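Local coordinates for lipid binding protein LpqN (Mycobacterium tuberculosis, PDB 6E5F), which supports mycobacterial cell envelope biogenesis, binds a trehalose-based lipid analogue, and may link MmpL transporters to periplasmic proteins as a membrane fusion protein, at residues P119-I124 / M211-A216; F140-L145 / S166-G171; V183-V188 / Q200-A205. All blocks are in the same frame, centred on the assembly; numbering follows the deposited sequence.

Contact 1: residues P119-I124 / M211-A216; sequences PTIVAI and MTLMDA
Leu213 and Ile121 carry the apolar part of this contact, sliding past each other in opposite directions. Leu213 presents one methyl, CD2, which lies 4.2 Å from Ile121 CG1 and 4.1 Å from Pro119 CB, so a single branch touches both the strand residue and the proline that precedes the strand. Ile121 has CG1 anti to its carbonyl carbon (chi1 -58°), and its extended outer bond carries CD1 on toward the helix, 3.8 Å from Ala216 CB. The small methyl of Ala216 suits this place, since it lets a long isoleucine branch end directly against the helix. Just before the strand, Pro119 sets its CG 4.4 Å from Thr212 CG2, the apolar branch of a residue near the start of the helix.

In the fold, helix 210-223 lies across one face of the large antiparallel sheet, consistent with the protein's assignment to the Mog1p/PsbP clan. The local axes of strand 120-124 and helix 211-216 run 46° apart and come within 9.6 Å. Trp93 also touches Pro119, Thr212, Leu213 and Ala216.

Polar groups play little part. Leu213 CD2 lies 3.9 Å from Thr120 O, but no hydrogen bond joins the segments; the strand's backbone groups bond within the sheet, Ile121 with Ile107 and Thr120 with Asp204. Met214, on the helix side turned away from the strand, touches the bound glycolipid.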
loop_
_atom_site.group_PDB
_atom_site.type_symbol
_atom_site.label_atom_id
_atom_site.label_comp_id
_atom_site.label_asym_id
_atom_site.label_seq_id
_atom_site.Cartn_x
_atom_site.Cartn_y
_atom_site.Cartn_z
ATOM N N PRO A 119 1.656 14.942 3.901
ATOM C CA PRO A 119 1.245 13.817 3.055
ATOM C C PRO A 119 2.375 12.806 2.927
ATOM O O PRO A 119 3.541 13.170 2.761
ATOM C CB PRO A 119 0.938 14.477 1.706
ATOM C CG PRO A 119 0.655 15.900 2.030
ATOM C CD PRO A 119 1.523 16.235 3.206
ATOM N N THR A 120 2.014 11.527 2.999
ATOM C CA THR A 120 2.992 10.454 2.926
ATOM C C THR A 120 2.422 9.283 2.141
ATOM O O THR A 120 1.211 9.041 2.132
ATOM C CB THR A 120 3.379 9.934 4.319
ATOM O OG1 THR A 120 2.226 9.364 4.953
ATOM C CG2 THR A 120 3.941 11.049 5.177
ATOM N N ILE A 121 3.318 8.550 1.487
ATOM C CA ILE A 121 3.007 7.256 0.894
ATOM C C ILE A 121 4.065 6.280 1.401
ATOM O O ILE A 121 5.258 6.449 1.121
ATOM C CB ILE A 121 2.970 7.306 -0.641
ATOM C CG1 ILE A 121 1.938 8.345 -1.099
ATOM C CG2 ILE A 121 2.646 5.924 -1.210
ATOM C CD1 ILE A 121 1.850 8.531 -2.601
ATOM N N VAL A 122 3.623 5.282 2.151
ATOM C CA VAL A 122 4.504 4.342 2.835
ATOM C C VAL A 122 4.317 2.966 2.219
ATOM O O VAL A 122 3.205 2.576 1.861
ATOM C CB VAL A 122 4.209 4.321 4.348
ATOM C CG1 VAL A 122 4.813 3.103 5.003
ATOM C CG2 VAL A 122 4.718 5.602 4.994
ATOM N N ALA A 123 5.423 2.239 2.075
ATOM C CA ALA A 123 5.408 0.920 1.456
ATOM C C ALA A 123 5.651 -0.156 2.509
ATOM O O ALA A 123 6.394 0.050 3.469
ATOM C CB ALA A 123 6.495 0.818 0.380
ATOM N N ILE A 124 4.989 -1.299 2.316
ATOM C CA ILE A 124 5.211 -2.494 3.122
ATOM C C ILE A 124 5.311 -3.664 2.154
ATOM O O ILE A 124 4.526 -3.752 1.201
ATOM C CB ILE A 124 4.038 -2.730 4.095
ATOM C CG1 ILE A 124 3.774 -1.488 4.949
ATOM C CG2 ILE A 124 4.321 -3.926 4.981
ATOM C CD1 ILE A 124 2.338 -1.370 5.404
ATOM N N MET A 211 -5.017 16.394 -3.527
ATOM C CA MET A 211 -4.432 16.434 -4.864
ATOM C C MET A 211 -2.944 16.113 -4.840
ATOM O O MET A 211 -2.416 15.561 -5.812
ATOM C CB MET A 211 -4.657 17.802 -5.504
ATOM C CG MET A 211 -4.253 17.869 -6.974
ATOM S SD MET A 211 -5.288 16.850 -8.052
ATOM C CE MET A 211 -6.865 17.676 -7.873
ATOM N N THR A 212 -2.251 16.452 -3.749
ATOM C CA THR A 212 -0.840 16.094 -3.640
ATOM C C THR A 212 -0.653 14.585 -3.704
ATOM O O THR A 212 0.264 14.093 -4.372
ATOM C CB THR A 212 -0.260 16.658 -2.343
ATOM O OG1 THR A 212 -0.549 18.057 -2.257
ATOM C CG2 THR A 212 1.249 16.460 -2.297
ATOM N N LEU A 213 -1.514 13.828 -3.015
ATOM C CA LEU A 213 -1.450 12.374 -3.096
ATOM C C LEU A 213 -1.718 11.892 -4.513
ATOM O O LEU A 213 -1.021 11.008 -5.026
ATOM C CB LEU A 213 -2.466 11.743 -2.146
ATOM C CG LEU A 213 -2.229 11.858 -0.646
ATOM C CD1 LEU A 213 -3.315 11.102 0.105
ATOM C CD2 LEU A 213 -0.848 11.338 -0.264
ATOM N N MET A 214 -2.750 12.446 -5.156
ATOM C CA MET A 214 -3.134 11.963 -6.478
ATOM C C MET A 214 -2.022 12.197 -7.493
ATOM O O MET A 214 -1.760 11.338 -8.341
ATOM C CB MET A 214 -4.431 12.640 -6.923
ATOM C CG MET A 214 -5.592 12.433 -5.948
ATOM S SD MET A 214 -7.196 12.964 -6.569
ATOM C CE MET A 214 -7.467 11.763 -7.857
ATOM N N ASP A 215 -1.353 13.350 -7.418
ATOM C CA ASP A 215 -0.234 13.614 -8.317
ATOM C C ASP A 215 0.869 12.579 -8.132
ATOM O O ASP A 215 1.399 12.034 -9.107
ATOM C CB ASP A 215 0.306 15.025 -8.079
ATOM C CG ASP A 215 -0.646 16.106 -8.553
ATOM O OD1 ASP A 215 -1.497 15.816 -9.420
ATOM O OD2 ASP A 215 -0.537 17.251 -8.065
ATOM N N ALA A 216 1.228 12.293 -6.878
ATOM C CA ALA A 216 2.272 11.310 -6.614
ATOM C C ALA A 216 1.870 9.928 -7.108
ATOM O O ALA A 216 2.720 9.162 -7.575
ATOM C CB ALA A 216 2.573 11.266 -5.117
#

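Contact 2: residues F140-L145 / S166-G171; sequences FAPGEL and SAWQLG. With L6T (alpha-D-glucopyranosyl 6-O-dodecyl-alpha-D-glucopyranoside), chain B.
Leu170 takes the crowded position between its backbone N and carbonyl carbon (chi1 81°), which lifts both methyls against Pro142 and Leu145, whereas Trp168 has CG anti to its backbone N (chi1 -166°) and brings the pyrrole part of its indole to Ala141 and Pro142. Here a type I beta turn, Phe140 to Gly143, and the short helix 143-146 pack on one face of the large antiparallel sheet, through strand 165-176.

The side chains of Pro142 and Trp168 cross at about a right angle, with Pro142 CG 4.0 Å from Trp168 NE1. That nitrogen's hydrogen bond goes instead to the backbone O of Asp156, which would limit rotation of the indole. Ala141, small enough to sit close to the strand, sets its CB 4.0 Å from Trp168 CB. Pro142, a compact apolar ring, offers CB to Leu170 CD1 at 3.7 Å.

Leu145 and Leu170 pass alongside in opposite directions, with CG of Leu145 3.9 Å from CD2 of Leu170. On the other face of the strand the extended Gln169 lays its amide against the dodecyl chain. Gly171, lacking a side chain, admits the start of that chain, with glycolipid atom CAX 3.7 Å from Gly171 C.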
loop_
_atom_site.group_PDB
_atom_site.type_symbol
_atom_site.label_atom_id
_atom_site.label_comp_id
_atom_site.label_asym_id
_atom_site.label_seq_id
_atom_site.Cartn_x
_atom_site.Cartn_y
_atom_site.Cartn_z
ATOM N N PHE A 140 -9.441 -9.773 -1.003
ATOM C CA PHE A 140 -9.631 -9.237 0.340
ATOM C C PHE A 140 -8.886 -7.929 0.579
ATOM O O PHE A 140 -8.982 -7.373 1.682
ATOM C CB PHE A 140 -9.220 -10.283 1.382
ATOM C CG PHE A 140 -9.998 -11.561 1.283
ATOM C CD1 PHE A 140 -11.377 -11.541 1.143
ATOM C CD2 PHE A 140 -9.351 -12.783 1.308
ATOM C CE1 PHE A 140 -12.094 -12.711 1.043
ATOM C CE2 PHE A 140 -10.064 -13.958 1.210
ATOM C CZ PHE A 140 -11.438 -13.924 1.079
ATOM N N ALA A 141 -8.184 -7.412 -0.422
ATOM C CA ALA A 141 -7.477 -6.141 -0.274
ATOM C C ALA A 141 -8.350 -4.992 0.232
ATOM O O ALA A 141 -7.859 -4.212 1.065
ATOM C CB ALA A 141 -6.826 -5.767 -1.613
ATOM N N PRO A 142 -9.597 -4.812 -0.211
ATOM C CA PRO A 142 -10.360 -3.643 0.261
ATOM C C PRO A 142 -10.779 -3.714 1.721
ATOM O O PRO A 142 -11.171 -2.680 2.278
ATOM C CB PRO A 142 -11.563 -3.582 -0.688
ATOM C CG PRO A 142 -11.635 -4.882 -1.359
ATOM C CD PRO A 142 -10.286 -5.538 -1.290
ATOM N N GLY A 143 -10.672 -4.875 2.373
ATOM C CA GLY A 143 -11.227 -5.017 3.709
ATOM C C GLY A 143 -10.639 -4.044 4.714
ATOM O O GLY A 143 -11.362 -3.469 5.532
ATOM N N GLU A 144 -9.320 -3.843 4.667
ATOM C CA GLU A 144 -8.645 -3.046 5.687
ATOM C C GLU A 144 -9.155 -1.608 5.702
ATOM O O GLU A 144 -9.562 -1.095 6.752
ATOM C CB GLU A 144 -7.131 -3.085 5.464
ATOM C CG GLU A 144 -6.337 -2.302 6.499
ATOM C CD GLU A 144 -4.841 -2.344 6.255
ATOM O OE1 GLU A 144 -4.096 -1.686 7.013
ATOM O OE2 GLU A 144 -4.410 -3.033 5.310
ATOM N N LEU A 145 -9.115 -0.930 4.553
ATOM C CA LEU A 145 -9.582 0.454 4.508
ATOM C C LEU A 145 -11.056 0.546 4.866
ATOM O O LEU A 145 -11.478 1.480 5.554
ATOM C CB LEU A 145 -9.336 1.068 3.132
ATOM C CG LEU A 145 -7.903 1.273 2.632
ATOM C CD1 LEU A 145 -7.822 2.541 1.784
ATOM C CD2 LEU A 145 -6.880 1.309 3.751
ATOM N N SER A 166 -0.567 -7.915 -11.137
ATOM C CA SER A 166 -1.946 -7.585 -10.810
ATOM C C SER A 166 -2.020 -6.873 -9.466
ATOM O O SER A 166 -1.284 -7.205 -8.525
ATOM C CB SER A 166 -2.784 -8.863 -10.740
ATOM O OG SER A 166 -2.805 -9.524 -11.993
ATOM N N ALA A 167 -2.929 -5.900 -9.375
ATOM C CA ALA A 167 -3.054 -5.069 -8.195
ATOM C C ALA A 167 -4.511 -4.707 -7.955
ATOM O O ALA A 167 -5.395 -4.955 -8.781
ATOM C CB ALA A 167 -2.202 -3.802 -8.330
ATOM N N TRP A 168 -4.740 -4.114 -6.792
ATOM C CA TRP A 168 -6.038 -3.589 -6.405
ATOM C C TRP A 168 -5.793 -2.257 -5.724
ATOM O O TRP A 168 -4.861 -2.123 -4.933
ATOM C CB TRP A 168 -6.752 -4.517 -5.418
ATOM C CG TRP A 168 -8.184 -4.151 -5.299
ATOM C CD1 TRP A 168 -8.749 -3.310 -4.389
ATOM C CD2 TRP A 168 -9.231 -4.589 -6.160
ATOM N NE1 TRP A 168 -10.104 -3.200 -4.632
ATOM C CE2 TRP A 168 -10.421 -3.979 -5.712
ATOM C CE3 TRP A 168 -9.278 -5.445 -7.255
ATOM C CZ2 TRP A 168 -11.653 -4.204 -6.332
ATOM C CZ3 TRP A 168 -10.496 -5.661 -7.874
ATOM C CH2 TRP A 168 -11.665 -5.044 -7.406
ATOM N N GLN A 169 -6.632 -1.268 -6.023
ATOM C CA GLN A 169 -6.505 0.021 -5.371
ATOM C C GLN A 169 -7.871 0.494 -4.921
ATOM O O GLN A 169 -8.853 0.377 -5.660
ATOM C CB GLN A 169 -5.867 1.074 -6.291
ATOM C CG GLN A 169 -5.721 2.445 -5.645
ATOM C CD GLN A 169 -4.758 3.345 -6.395
ATOM O OE1 GLN A 169 -3.636 2.951 -6.703
ATOM N NE2 GLN A 169 -5.193 4.566 -6.684
ATOM N N LEU A 170 -7.929 1.015 -3.706
ATOM C CA LEU A 170 -9.112 1.739 -3.274
ATOM C C LEU A 170 -8.683 2.933 -2.445
ATOM O O LEU A 170 -7.629 2.935 -1.797
ATOM C CB LEU A 170 -10.099 0.856 -2.512
ATOM C CG LEU A 170 -9.829 0.597 -1.040
ATOM C CD1 LEU A 170 -11.094 0.070 -0.355
ATOM C CD2 LEU A 170 -8.666 -0.359 -0.861
ATOM N N GLY A 171 -9.508 3.966 -2.499
ATOM C CA GLY A 171 -9.263 5.176 -1.754
ATOM C C GLY A 171 -10.565 5.772 -1.267
ATOM O O GLY A 171 -11.650 5.398 -1.715
HETATM C C1 L6T B . -15.433 9.497 -1.137
HETATM C C2 L6T B . -15.173 10.425 0.038
HETATM C C3 L6T B . -14.558 11.712 -0.463
HETATM C C4 L6T B . -13.284 11.382 -1.216
HETATM C C5 L6T B . -13.641 10.465 -2.383
HETATM C C6 L6T B . -12.384 10.168 -3.253
HETATM C CAA L6T B . -16.835 9.090 -2.956
HETATM C CAO L6T B . -18.789 8.705 -1.642
HETATM C CAP L6T B . -19.562 7.627 -0.879
HETATM C CAR L6T B . -19.677 9.313 -2.716
HETATM C CAT L6T B . -18.888 10.380 -3.450
HETATM C CAV L6T B . -17.664 9.729 -4.059
HETATM C CAX L6T B . -10.372 9.012 -2.976
HETATM C CAY L6T B . -9.158 9.873 -3.435
HETATM C CAZ L6T B . -8.011 8.875 -3.295
HETATM C CBA L6T B . -6.846 9.420 -4.122
HETATM C CBB L6T B . -5.668 8.822 -3.344
HETATM C CBC L6T B . -4.616 8.432 -4.341
HETATM C CBD L6T B . -3.479 7.698 -3.550
HETATM C CBE L6T B . -2.767 6.841 -4.568
HETATM C CBF L6T B . -3.004 5.304 -4.340
HETATM C CBG L6T B . -2.120 4.804 -3.179
HETATM C CBH L6T B . -0.653 5.060 -3.463
HETATM C CBI L6T B . -0.223 4.728 -4.897
HETATM O O1 L6T B . -16.387 10.093 -2.029
HETATM O O2 L6T B . -16.409 10.717 0.699
HETATM O O3 L6T B . -14.266 12.573 0.645
HETATM O O4 L6T B . -12.704 12.593 -1.697
HETATM O O5 L6T B . -14.202 9.241 -1.857
HETATM O O6 L6T B . -11.392 9.793 -2.341
HETATM O OAN L6T B . -17.627 8.110 -2.252
HETATM O OAQ L6T B . -19.881 6.551 -1.763
HETATM O OAS L6T B . -20.837 9.904 -2.114
HETATM O OAU L6T B . -19.694 10.960 -4.485
HETATM O OAW L6T B . -16.880 10.716 -4.741
#

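Contact 3: residues V183-V188 / Q200-A205; sequences VAQKTV and QLNADA. With L6T (alpha-D-glucopyranosyl 6-O-dodecyl-alpha-D-glucopyranoside), chain B.
The amides of Gln185 and Gln200 cross with their planes 33° apart, and Gln200 NE2 sits over one face of the Gln185 amide, 3.4 Å from its CD, too badly angled to bond to OE1. At the edge of the Gln185 amide, NE2 donates to Asn202 OD1 (2.9 Å), almost in its own plane. This nitrogen also bonds to Glu144 OE2, from the helix covering this face. The setting is the beta hairpin of strands 179-192 and 195-206, central in the antiparallel sheet, with local axes 172° apart.

Gln200 NE2 donates instead to Thr187 OG1 at 2.9 Å. Thr187 lies side by side with Gln200, and with OG1 anti to its carbonyl carbon (chi1 -63°) turns the hydroxyl to that NE2. Amides suit this face because each can both donate and accept: across non-hydrogen-bonded pairs Gln185 donates to Asn202 and Gln200 to Thr187, and a water bridges Gln200 NE2 and Gln185 OE1.

The two hydrogen-bonded pairs, Ala184 with Ala203 and Lys186 with Leu201, hold the backbones in register; Leu201 N reaches Lys186 O at 2.8 Å. Their side chains occupy the opposite face. Lys186 extends away to a salt bridge with Asp221. The alanines, small enough to let the dodecyl chain lie on the sheet, form its floor, with glycolipid atom CBD 3.5 Å from Ala184 CB and 3.8 Å from Ala203 CB.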
loop_
_atom_site.group_PDB
_atom_site.type_symbol
_atom_site.label_atom_id
_atom_site.label_comp_id
_atom_site.label_asym_id
_atom_site.label_seq_id
_atom_site.Cartn_x
_atom_site.Cartn_y
_atom_site.Cartn_z
ATOM N N VAL A 183 -7.267 8.698 2.367
ATOM C CA VAL A 183 -6.478 7.486 2.526
ATOM C C VAL A 183 -6.679 6.620 1.294
ATOM O O VAL A 183 -7.754 6.593 0.693
ATOM C CB VAL A 183 -6.873 6.723 3.809
ATOM C CG1 VAL A 183 -8.307 6.200 3.715
ATOM C CG2 VAL A 183 -5.900 5.593 4.068
ATOM N N ALA A 184 -5.630 5.901 0.921
ATOM C CA ALA A 184 -5.751 4.978 -0.187
ATOM C C ALA A 184 -4.702 3.902 -0.017
ATOM O O ALA A 184 -3.672 4.100 0.639
ATOM C CB ALA A 184 -5.556 5.670 -1.529
ATOM N N GLN A 185 -4.980 2.759 -0.623
ATOM C CA GLN A 185 -4.076 1.629 -0.525
ATOM C C GLN A 185 -4.064 0.890 -1.847
ATOM O O GLN A 185 -5.117 0.490 -2.352
ATOM C CB GLN A 185 -4.511 0.692 0.595
ATOM C CG GLN A 185 -3.575 -0.482 0.813
ATOM C CD GLN A 185 -4.073 -1.386 1.899
ATOM O OE1 GLN A 185 -5.080 -2.072 1.732
ATOM N NE2 GLN A 185 -3.373 -1.398 3.028
ATOM N N LYS A 186 -2.868 0.715 -2.402
ATOM C CA LYS A 186 -2.670 -0.137 -3.565
ATOM C C LYS A 186 -1.970 -1.403 -3.099
ATOM O O LYS A 186 -0.918 -1.333 -2.454
ATOM C CB LYS A 186 -1.842 0.562 -4.647
ATOM C CG LYS A 186 -1.838 -0.196 -5.975
ATOM C CD LYS A 186 -1.343 0.662 -7.134
ATOM C CE LYS A 186 -1.726 0.046 -8.477
ATOM N NZ LYS A 186 -1.470 0.958 -9.633
ATOM N N THR A 187 -2.568 -2.545 -3.407
ATOM C CA THR A 187 -2.007 -3.847 -3.071
ATOM C C THR A 187 -1.596 -4.523 -4.371
ATOM O O THR A 187 -2.395 -4.619 -5.300
ATOM C CB THR A 187 -3.046 -4.692 -2.338
ATOM O OG1 THR A 187 -3.404 -4.064 -1.102
ATOM C CG2 THR A 187 -2.501 -6.089 -2.045
ATOM N N VAL A 188 -0.350 -4.972 -4.441
ATOM C CA VAL A 188 0.193 -5.634 -5.624
ATOM C C VAL A 188 0.605 -7.041 -5.219
ATOM O O VAL A 188 1.306 -7.215 -4.220
ATOM C CB VAL A 188 1.405 -4.877 -6.188
ATOM C CG1 VAL A 188 1.837 -5.479 -7.523
ATOM C CG2 VAL A 188 1.112 -3.386 -6.324
ATOM N N GLN A 200 2.184 -3.377 -0.386
ATOM C CA GLN A 200 1.105 -2.432 -0.117
ATOM C C GLN A 200 1.688 -1.034 -0.067
ATOM O O GLN A 200 2.722 -0.801 0.570
ATOM C CB GLN A 200 0.345 -2.794 1.163
ATOM C CG GLN A 200 -0.441 -4.109 1.022
ATOM C CD GLN A 200 -1.475 -4.323 2.106
ATOM O OE1 GLN A 200 -1.169 -4.292 3.295
ATOM N NE2 GLN A 200 -2.719 -4.540 1.695
ATOM N N LEU A 201 1.039 -0.121 -0.778
ATOM C CA LEU A 201 1.376 1.295 -0.749
ATOM C C LEU A 201 0.224 2.017 -0.060
ATOM O O LEU A 201 -0.912 1.982 -0.546
ATOM C CB LEU A 201 1.603 1.830 -2.160
ATOM C CG LEU A 201 2.670 1.095 -2.987
ATOM C CD1 LEU A 201 2.723 1.659 -4.401
ATOM C CD2 LEU A 201 4.037 1.174 -2.331
ATOM N N ASN A 202 0.517 2.620 1.078
ATOM C CA ASN A 202 -0.489 3.243 1.938
ATOM C C ASN A 202 -0.304 4.752 1.866
ATOM O O ASN A 202 0.691 5.280 2.372
ATOM C CB ASN A 202 -0.307 2.759 3.376
ATOM C CG ASN A 202 -0.605 1.282 3.548
ATOM O OD1 ASN A 202 -1.410 0.716 2.821
ATOM N ND2 ASN A 202 0.040 0.653 4.519
ATOM N N ALA A 203 -1.263 5.442 1.254
ATOM C CA ALA A 203 -1.217 6.895 1.136
ATOM C C ALA A 203 -2.133 7.531 2.173
ATOM O O ALA A 203 -3.230 7.030 2.431
ATOM C CB ALA A 203 -1.657 7.321 -0.266
ATOM N N ASP A 204 -1.671 8.626 2.773
ATOM C CA ASP A 204 -2.474 9.332 3.763
ATOM C C ASP A 204 -2.130 10.812 3.739
ATOM O O ASP A 204 -0.960 11.189 3.675
ATOM C CB ASP A 204 -2.222 8.757 5.160
ATOM C CG ASP A 204 -2.739 9.656 6.266
ATOM O OD1 ASP A 204 -3.966 9.695 6.486
ATOM O OD2 ASP A 204 -1.914 10.330 6.919
ATOM N N ALA A 205 -3.164 11.647 3.787
ATOM C CA ALA A 205 -2.969 13.089 3.880
ATOM C C ALA A 205 -4.234 13.719 4.437
ATOM O O ALA A 205 -5.316 13.127 4.399
ATOM C CB ALA A 205 -2.637 13.699 2.514
HETATM C C1 L6T B . -15.433 9.497 -1.137
HETATM C C2 L6T B . -15.173 10.425 0.038
HETATM C C3 L6T B . -14.558 11.712 -0.463
HETATM C C4 L6T B . -13.284 11.382 -1.216
HETATM C C5 L6T B . -13.641 10.465 -2.383
HETATM C C6 L6T B . -12.384 10.168 -3.253
HETATM C CAA L6T B . -16.835 9.090 -2.956
HETATM C CAO L6T B . -18.789 8.705 -1.642
HETATM C CAP L6T B . -19.562 7.627 -0.879
HETATM C CAR L6T B . -19.677 9.313 -2.716
HETATM C CAT L6T B . -18.888 10.380 -3.450
HETATM C CAV L6T B . -17.664 9.729 -4.059
HETATM C CAX L6T B . -10.372 9.012 -2.976
HETATM C CAY L6T B . -9.158 9.873 -3.435
HETATM C CAZ L6T B . -8.011 8.875 -3.295
HETATM C CBA L6T B . -6.846 9.420 -4.122
HETATM C CBB L6T B . -5.668 8.822 -3.344
HETATM C CBC L6T B . -4.616 8.432 -4.341
HETATM C CBD L6T B . -3.479 7.698 -3.550
HETATM C CBE L6T B . -2.767 6.841 -4.568
HETATM C CBF L6T B . -3.004 5.304 -4.340
HETATM C CBG L6T B . -2.120 4.804 -3.179
HETATM C CBH L6T B . -0.653 5.060 -3.463
HETATM C CBI L6T B . -0.223 4.728 -4.897
HETATM O O1 L6T B . -16.387 10.093 -2.029
HETATM O O2 L6T B . -16.409 10.717 0.699
HETATM O O3 L6T B . -14.266 12.573 0.645
HETATM O O4 L6T B . -12.704 12.593 -1.697
HETATM O O5 L6T B . -14.202 9.241 -1.857
HETATM O O6 L6T B . -11.392 9.793 -2.341
HETATM O OAN L6T B . -17.627 8.110 -2.252
HETATM O OAQ L6T B . -19.881 6.551 -1.763
HETATM O OAS L6T B . -20.837 9.904 -2.114
HETATM O OAU L6T B . -19.694 10.960 -4.485
HETATM O OAW L6T B . -16.880 10.716 -4.741
HETATM O O HOH W 1 -5.242 -4.526 3.163
#

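All three contacts are buried and share one antiparallel sheet, with contact 3 at its middle and the other two bringing helices to opposite faces. Contact 1 adds strand 120-130 beside strand 195-206, through the backbone bond of Val122 O with Asn202 N. Contact 2 joins from the far side, where Leu170 O bonds with Gln185 N. Contacts 1 and 2 do not touch; their nearest atoms are about 7 Å apart. Both are apolar and lack hydrogen bonds between their segments, whereas contact 3 is held by one antiparallel backbone ladder and by amide and hydroxyl hydrogen bonds. Residues of all three meet the glycolipid, whose tail runs between the sheet and helix 210-223.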